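Local structure of putative marr-family transcriptional repressor (Streptomyces coelicolor, 3ZPL) at residues D42-Q47 with V134-Q139; R103-P108 with F115-D120. The protein binds DNA through a winged-helix motif as a dimer of the MarR family and probably acts as a transcriptional repressor. All coordinates share one frame; numbering follows the deposited sequence.

Contact 1 (D42-Q47 with V134-Q139); sequences DHLDRQ and VDAVRQ. With nucleotides of chain C.
Ala-136 points its methyl at three side chains of the 42-47 helix, and most of the contact gathers round that one carbon. Gln-47 reaches it with CG, 3.9 Å from Ala-136 CB, and with OE1 at a similar range. The glutamine has CG anti to its backbone N (chi1 -177°) and then bends at chi2, which lays the aliphatic part alongside the methyl while OE1 turns to a hydrogen bond with His-133 ND1. His-43 brings NE2 to 4.3 Å from Ala-136 CB, the ring standing obliquely to the methyl. Leu-44 adds CD2, 4.1 Å from the same CB. The next residue, Val-137, meets the other leucine branch, its CG2 lying 4.0 Å from Leu-44 CD1, the two side chains crossing at about a right angle. Between 42-47 and 134-139 themselves there is no hydrogen bond; the one from Gln-47 to His-133 lies just before the second segment and ties the same two helices.

Arg-46 serves the DNA instead: NE and NH2 both make weak hydrogen bonds to OP2 of DC15 of chain C, at 3.2 Å from NE, with the phosphorus in the guanidinium plane at its edge. NH1 also forms a salt bridge with Asp-172 of the second subunit. An alanine here is likely to cost the phosphate both bonds and leave that aspartate without this cationic mate.

The antiparallel helices 24-52 and 120-142 run 10.4 Å apart at these segments (162°), and Trp-30 of the second subunit packs on Leu-44 and Val-137, placing the pair within the dimer interface.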
loop_
_atom_site.group_PDB
_atom_site.type_symbol
_atom_site.label_atom_id
_atom_site.label_comp_id
_atom_site.label_asym_id
_atom_site.label_seq_id
_atom_site.Cartn_x
_atom_site.Cartn_y
_atom_site.Cartn_z
ATOM N N ASP A 42 1.124 4.987 -5.299
ATOM C CA ASP A 42 0.549 5.928 -6.246
ATOM C C ASP A 42 1.502 6.203 -7.410
ATOM O O ASP A 42 1.110 6.196 -8.574
ATOM C CB ASP A 42 0.208 7.231 -5.529
ATOM C CG ASP A 42 -0.406 8.251 -6.445
ATOM O OD1 ASP A 42 0.337 9.017 -7.078
ATOM O OD2 ASP A 42 -1.641 8.287 -6.551
ATOM N N HIS A 43 2.758 6.458 -7.076
ATOM C CA HIS A 43 3.748 6.820 -8.061
ATOM C C HIS A 43 3.987 5.657 -9.020
ATOM O O HIS A 43 4.052 5.852 -10.249
ATOM C CB HIS A 43 5.040 7.243 -7.371
ATOM C CG HIS A 43 6.135 7.601 -8.320
ATOM N ND1 HIS A 43 5.967 8.511 -9.340
ATOM C CD2 HIS A 43 7.409 7.152 -8.419
ATOM C CE1 HIS A 43 7.098 8.619 -10.017
ATOM N NE2 HIS A 43 7.987 7.800 -9.481
ATOM N N LEU A 44 4.076 4.454 -8.465
ATOM C CA LEU A 44 4.395 3.274 -9.260
ATOM C C LEU A 44 3.205 2.789 -10.076
ATOM O O LEU A 44 3.352 2.502 -11.263
ATOM C CB LEU A 44 4.940 2.158 -8.370
ATOM C CG LEU A 44 6.226 2.544 -7.628
ATOM C CD1 LEU A 44 6.837 1.333 -6.934
ATOM C CD2 LEU A 44 7.234 3.186 -8.561
ATOM N N ASP A 45 2.030 2.716 -9.456
ATOM C CA ASP A 45 0.789 2.441 -10.187
ATOM C C ASP A 45 0.665 3.344 -11.399
ATOM O O ASP A 45 0.304 2.884 -12.463
ATOM C CB ASP A 45 -0.449 2.665 -9.325
ATOM C CG ASP A 45 -0.840 1.446 -8.490
ATOM O OD1 ASP A 45 -0.230 0.362 -8.633
ATOM O OD2 ASP A 45 -1.798 1.600 -7.688
ATOM N N ARG A 46 0.932 4.630 -11.234
ATOM C CA ARG A 46 0.764 5.565 -12.342
ATOM C C ARG A 46 1.805 5.357 -13.428
ATOM O O ARG A 46 1.504 5.411 -14.611
ATOM C CB ARG A 46 0.843 7.009 -11.843
ATOM C CG ARG A 46 -0.384 7.438 -11.068
ATOM C CD ARG A 46 -0.688 8.902 -11.275
ATOM N NE ARG A 46 -1.866 9.031 -12.123
ATOM C CZ ARG A 46 -2.217 10.141 -12.749
ATOM N NH1 ARG A 46 -1.477 11.238 -12.634
ATOM N NH2 ARG A 46 -3.310 10.156 -13.498
ATOM N N GLN A 47 3.053 5.200 -13.007
ATOM C CA GLN A 47 4.138 4.931 -13.920
ATOM C C GLN A 47 3.808 3.684 -14.755
ATOM O O GLN A 47 3.974 3.682 -15.975
ATOM C CB GLN A 47 5.435 4.751 -13.125
ATOM C CG GLN A 47 6.676 4.536 -13.972
ATOM C CD GLN A 47 6.987 3.070 -14.165
ATOM O OE1 GLN A 47 6.971 2.297 -13.206
ATOM N NE2 GLN A 47 7.256 2.671 -15.410
ATOM N N VAL A 134 12.155 0.026 -13.291
ATOM C CA VAL A 134 13.349 -0.031 -12.447
ATOM C C VAL A 134 13.835 1.379 -12.112
ATOM O O VAL A 134 14.046 1.681 -10.947
ATOM C CB VAL A 134 14.453 -0.900 -13.075
ATOM C CG1 VAL A 134 15.763 -0.749 -12.333
ATOM C CG2 VAL A 134 14.019 -2.361 -13.059
ATOM N N ASP A 135 13.968 2.244 -13.117
ATOM C CA ASP A 135 14.309 3.654 -12.877
ATOM C C ASP A 135 13.423 4.246 -11.792
ATOM O O ASP A 135 13.911 4.740 -10.783
ATOM C CB ASP A 135 14.123 4.513 -14.144
ATOM C CG ASP A 135 15.403 4.663 -14.990
ATOM O OD1 ASP A 135 16.558 4.356 -14.557
ATOM O OD2 ASP A 135 15.218 5.144 -16.129
ATOM N N ALA A 136 12.110 4.193 -12.023
ATOM C CA ALA A 136 11.132 4.769 -11.095
ATOM C C ALA A 136 11.320 4.262 -9.658
ATOM O O ALA A 136 11.213 5.032 -8.706
ATOM C CB ALA A 136 9.711 4.489 -11.574
ATOM N N VAL A 137 11.619 2.973 -9.517
ATOM C CA VAL A 137 11.902 2.381 -8.207
ATOM C C VAL A 137 13.264 2.822 -7.658
ATOM O O VAL A 137 13.430 2.953 -6.445
ATOM C CB VAL A 137 11.812 0.843 -8.261
ATOM C CG1 VAL A 137 12.325 0.219 -6.969
ATOM C CG2 VAL A 137 10.371 0.423 -8.517
ATOM N N ARG A 138 14.238 3.031 -8.539
ATOM C CA ARG A 138 15.523 3.599 -8.123
ATOM C C ARG A 138 15.329 5.014 -7.595
ATOM O O ARG A 138 15.689 5.306 -6.460
ATOM C CB ARG A 138 16.525 3.634 -9.287
ATOM C CG ARG A 138 17.291 2.324 -9.498
ATOM C CD ARG A 138 18.676 2.385 -10.149
ATOM N NE ARG A 138 19.305 1.057 -10.071
ATOM C CZ ARG A 138 19.828 0.518 -8.959
ATOM N NH1 ARG A 138 19.808 1.169 -7.800
ATOM N NH2 ARG A 138 20.375 -0.698 -9.000
ATOM N N GLN A 139 14.757 5.871 -8.438
ATOM C CA GLN A 139 14.672 7.310 -8.175
ATOM C C GLN A 139 13.876 7.590 -6.916
ATOM O O GLN A 139 14.231 8.460 -6.143
ATOM C CB GLN A 139 14.067 8.083 -9.351
ATOM P P DC C 15 -5.067 6.660 -12.778
ATOM O OP1 DC C 15 -3.942 5.919 -13.412
ATOM O OP2 DC C 15 -4.777 7.755 -11.817
ATOM O "O5'" DC C 15 -6.036 7.274 -13.886
ATOM C "C5'" DC C 15 -6.727 6.418 -14.816
ATOM C "C4'" DC C 15 -7.841 7.191 -15.479
ATOM O "O4'" DC C 15 -8.931 7.358 -14.549
ATOM C "C3'" DC C 15 -7.450 8.600 -15.928
ATOM O "O3'" DC C 15 -7.442 8.657 -17.354
ATOM C "C2'" DC C 15 -8.516 9.503 -15.330
ATOM C "C1'" DC C 15 -9.594 8.554 -14.859
ATOM N N1 DC C 15 -10.293 8.987 -13.652
ATOM C C2 DC C 15 -11.691 9.020 -13.653
ATOM O O2 DC C 15 -12.299 8.700 -14.685
ATOM N N3 DC C 15 -12.341 9.425 -12.540
ATOM C C4 DC C 15 -11.650 9.757 -11.448
ATOM N N4 DC C 15 -12.334 10.128 -10.366
ATOM C C5 DC C 15 -10.226 9.720 -11.415
ATOM C C6 DC C 15 -9.594 9.332 -12.528
#

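Contact 2 (R103-P108 with F115-D120); sequences RREDCP and FAILTD. With nucleotides of chain C.
Ile-117 lies beneath the Arg-103 guanidinium, CD1 approaching one face toward its rim, 3.5 Å from Arg-103 NH1. Arg-103 sets CG between its backbone N and carbonyl carbon (chi1 63°) and then runs extended to NE, carrying the flat group across the isoleucine. Glu-105 crosses the same isoleucine at a slant, its OE1 3.7 Å from Ile-117 CD1. Its OE2 takes a nearly straight bond from Arg-103 NH1 (3.1 Å, a salt bridge) that lies in the guanidinium plane but arrives from above the carboxylate. Phe-115, on the same face, turns its ring edge to the backbone O of Glu-105 and Asp-106; Cys-107 CB stands 4.2 Å from Phe-115 CE2.

On the opposite face, Arg-104 bends at chi2 and chi3, bringing NH2 to 2.9 Å from OP1 of DT6 of chain C, while NH1 is salt-bridged to Glu-97. Backbone bonds join Arg-103 with Ile-117 in both directions, and Glu-105 with Phe-115 likewise, the shortest from Phe-115 N to Glu-105 O (2.7 Å). These antiparallel strands, 102-106 and 114-118, form the beta hairpin of the wing in the winged-helix DNA-binding fold, here with one face toward a phosphate of the DNA backbone.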
loop_
_atom_site.group_PDB
_atom_site.type_symbol
_atom_site.label_atom_id
_atom_site.label_comp_id
_atom_site.label_asym_id
_atom_site.label_seq_id
_atom_site.Cartn_x
_atom_site.Cartn_y
_atom_site.Cartn_z
ATOM N N ARG A 103 -1.995 -16.945 -20.081
ATOM C CA ARG A 103 -2.951 -17.997 -20.475
ATOM C C ARG A 103 -2.972 -19.053 -19.381
ATOM O O ARG A 103 -2.065 -19.105 -18.546
ATOM C CB ARG A 103 -2.566 -18.623 -21.823
ATOM C CG ARG A 103 -1.224 -19.348 -21.813
ATOM C CD ARG A 103 -0.855 -19.900 -23.174
ATOM N NE ARG A 103 0.409 -20.644 -23.122
ATOM C CZ ARG A 103 0.537 -21.948 -22.863
ATOM N NH1 ARG A 103 -0.520 -22.718 -22.624
ATOM N NH2 ARG A 103 1.745 -22.497 -22.839
ATOM N N ARG A 104 -4.014 -19.870 -19.379
ATOM C CA ARG A 104 -4.206 -20.888 -18.361
ATOM C C ARG A 104 -4.165 -22.294 -18.937
ATOM O O ARG A 104 -4.594 -22.522 -20.061
ATOM C CB ARG A 104 -5.559 -20.694 -17.686
ATOM C CG ARG A 104 -5.623 -19.512 -16.718
ATOM C CD ARG A 104 -6.962 -18.768 -16.843
ATOM N NE ARG A 104 -7.490 -18.318 -15.562
ATOM C CZ ARG A 104 -8.663 -17.712 -15.406
ATOM N NH1 ARG A 104 -9.437 -17.469 -16.461
ATOM N NH2 ARG A 104 -9.058 -17.325 -14.188
ATOM N N GLU A 105 -3.682 -23.234 -18.129
ATOM C CA GLU A 105 -3.762 -24.653 -18.437
ATOM C C GLU A 105 -4.214 -25.422 -17.205
ATOM O O GLU A 105 -4.056 -24.954 -16.067
ATOM C CB GLU A 105 -2.399 -25.179 -18.889
ATOM C CG GLU A 105 -2.177 -25.149 -20.377
ATOM C CD GLU A 105 -0.859 -25.785 -20.795
ATOM O OE1 GLU A 105 -0.105 -26.275 -19.929
ATOM O OE2 GLU A 105 -0.572 -25.797 -22.020
ATOM N N ASP A 106 -4.712 -26.628 -17.425
ATOM C CA ASP A 106 -5.107 -27.513 -16.333
ATOM C C ASP A 106 -3.879 -28.255 -15.821
ATOM O O ASP A 106 -2.945 -28.493 -16.582
ATOM C CB ASP A 106 -6.166 -28.525 -16.792
ATOM C CG ASP A 106 -7.238 -27.898 -17.670
ATOM O OD1 ASP A 106 -6.980 -26.841 -18.257
ATOM O OD2 ASP A 106 -8.334 -28.469 -17.788
ATOM N N CYS A 107 -3.874 -28.599 -14.528
ATOM C CA CYS A 107 -2.849 -29.478 -13.984
ATOM C C CYS A 107 -3.258 -30.887 -14.432
ATOM O O CYS A 107 -4.428 -31.253 -14.329
ATOM C CB CYS A 107 -2.748 -29.373 -12.457
ATOM S SG CYS A 107 -1.450 -30.390 -11.734
ATOM N N PRO A 108 -2.306 -31.660 -14.981
ATOM C CA PRO A 108 -2.696 -32.963 -15.513
ATOM C C PRO A 108 -2.960 -34.036 -14.416
ATOM O O PRO A 108 -3.877 -34.845 -14.576
ATOM C CB PRO A 108 -1.522 -33.339 -16.430
ATOM C CG PRO A 108 -0.353 -32.555 -15.943
ATOM C CD PRO A 108 -0.850 -31.433 -15.065
ATOM N N PHE A 115 -2.853 -23.725 -13.962
ATOM C CA PHE A 115 -1.586 -23.026 -14.120
ATOM C C PHE A 115 -1.845 -21.674 -14.753
ATOM O O PHE A 115 -2.717 -21.545 -15.605
ATOM C CB PHE A 115 -0.617 -23.820 -15.009
ATOM C CG PHE A 115 0.164 -24.873 -14.276
ATOM C CD1 PHE A 115 1.223 -24.517 -13.440
ATOM C CD2 PHE A 115 -0.123 -26.215 -14.452
ATOM C CE1 PHE A 115 1.966 -25.487 -12.784
ATOM C CE2 PHE A 115 0.614 -27.191 -13.799
ATOM C CZ PHE A 115 1.657 -26.830 -12.960
ATOM N N ALA A 116 -1.090 -20.672 -14.308
ATOM C CA ALA A 116 -1.021 -19.373 -14.974
ATOM C C ALA A 116 0.322 -19.317 -15.700
ATOM O O ALA A 116 1.366 -19.453 -15.086
ATOM C CB ALA A 116 -1.120 -18.252 -13.955
ATOM N N ILE A 117 0.269 -19.166 -17.012
ATOM C CA ILE A 117 1.451 -19.197 -17.844
ATOM C C ILE A 117 1.590 -17.852 -18.539
ATOM O O ILE A 117 0.606 -17.318 -19.076
ATOM C CB ILE A 117 1.339 -20.282 -18.930
ATOM C CG1 ILE A 117 1.054 -21.650 -18.293
ATOM C CG2 ILE A 117 2.614 -20.312 -19.767
ATOM C CD1 ILE A 117 0.563 -22.700 -19.257
ATOM N N LEU A 118 2.800 -17.301 -18.505
ATOM C CA LEU A 118 3.105 -16.047 -19.180
ATOM C C LEU A 118 3.280 -16.274 -20.673
ATOM O O LEU A 118 4.119 -17.070 -21.070
ATOM C CB LEU A 118 4.398 -15.471 -18.599
ATOM C CG LEU A 118 4.998 -14.187 -19.202
ATOM C CD1 LEU A 118 4.023 -13.029 -19.075
ATOM C CD2 LEU A 118 6.311 -13.864 -18.501
ATOM N N THR A 119 2.495 -15.585 -21.497
ATOM C CA THR A 119 2.620 -15.691 -22.950
ATOM C C THR A 119 3.896 -15.036 -23.453
ATOM O O THR A 119 4.530 -14.293 -22.730
ATOM C CB THR A 119 1.467 -14.972 -23.661
ATOM O OG1 THR A 119 1.489 -13.589 -23.305
ATOM C CG2 THR A 119 0.129 -15.594 -23.281
ATOM N N ASP A 120 4.258 -15.299 -24.703
ATOM C CA ASP A 120 5.360 -14.566 -25.344
ATOM C C ASP A 120 5.135 -13.052 -25.295
ATOM O O ASP A 120 5.998 -12.304 -24.845
ATOM C CB ASP A 120 5.533 -14.987 -26.807
ATOM C CG ASP A 120 6.160 -16.374 -26.962
ATOM O OD1 ASP A 120 6.904 -16.811 -26.038
ATOM O OD2 ASP A 120 5.925 -17.009 -28.030
ATOM P P DT C 6 -8.945 -19.845 -11.503
ATOM O OP1 DT C 6 -8.562 -19.849 -12.937
ATOM O OP2 DT C 6 -8.308 -18.863 -10.598
ATOM O "O5'" DT C 6 -10.523 -19.674 -11.391
ATOM C "C5'" DT C 6 -11.399 -20.605 -12.025
ATOM C "C4'" DT C 6 -12.833 -20.238 -11.729
ATOM O "O4'" DT C 6 -13.092 -20.271 -10.308
ATOM C "C3'" DT C 6 -13.238 -18.843 -12.208
ATOM O "O3'" DT C 6 -14.292 -19.019 -13.158
ATOM C "C2'" DT C 6 -13.632 -18.107 -10.938
ATOM C "C1'" DT C 6 -13.985 -19.233 -9.980
ATOM N N1 DT C 6 -13.796 -18.920 -8.549
ATOM C C2 DT C 6 -14.900 -18.823 -7.729
ATOM O O2 DT C 6 -16.042 -19.001 -8.123
ATOM N N3 DT C 6 -14.616 -18.520 -6.419
ATOM C C4 DT C 6 -13.367 -18.301 -5.867
ATOM O O4 DT C 6 -13.267 -18.018 -4.678
ATOM C C5 DT C 6 -12.259 -18.401 -6.788
ATOM C C7 DT C 6 -10.869 -18.178 -6.281
ATOM C C6 DT C 6 -12.526 -18.706 -8.063
#

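Contact 1 belongs to the dimerisation part of the subunit and contact 2 to its wing; their centres lie about 29 Å apart and they do not touch. Both are partly buried, but contact 1 lies nearer the chain centre and is shared with the second subunit, whereas no other protein chain reaches the two segments of contact 2. Chemistry follows place: helix packing of an alanine and a valine against leucine, glutamine and histidine side chains in the first, backbone pairing with an ion pair laid over an isoleucine in the second. Each sends one arginine to a phosphate of DNA chain C. Contact 2 is nested within the loop closed by contact 1, and strand 114-118 leads directly into helix 120-142.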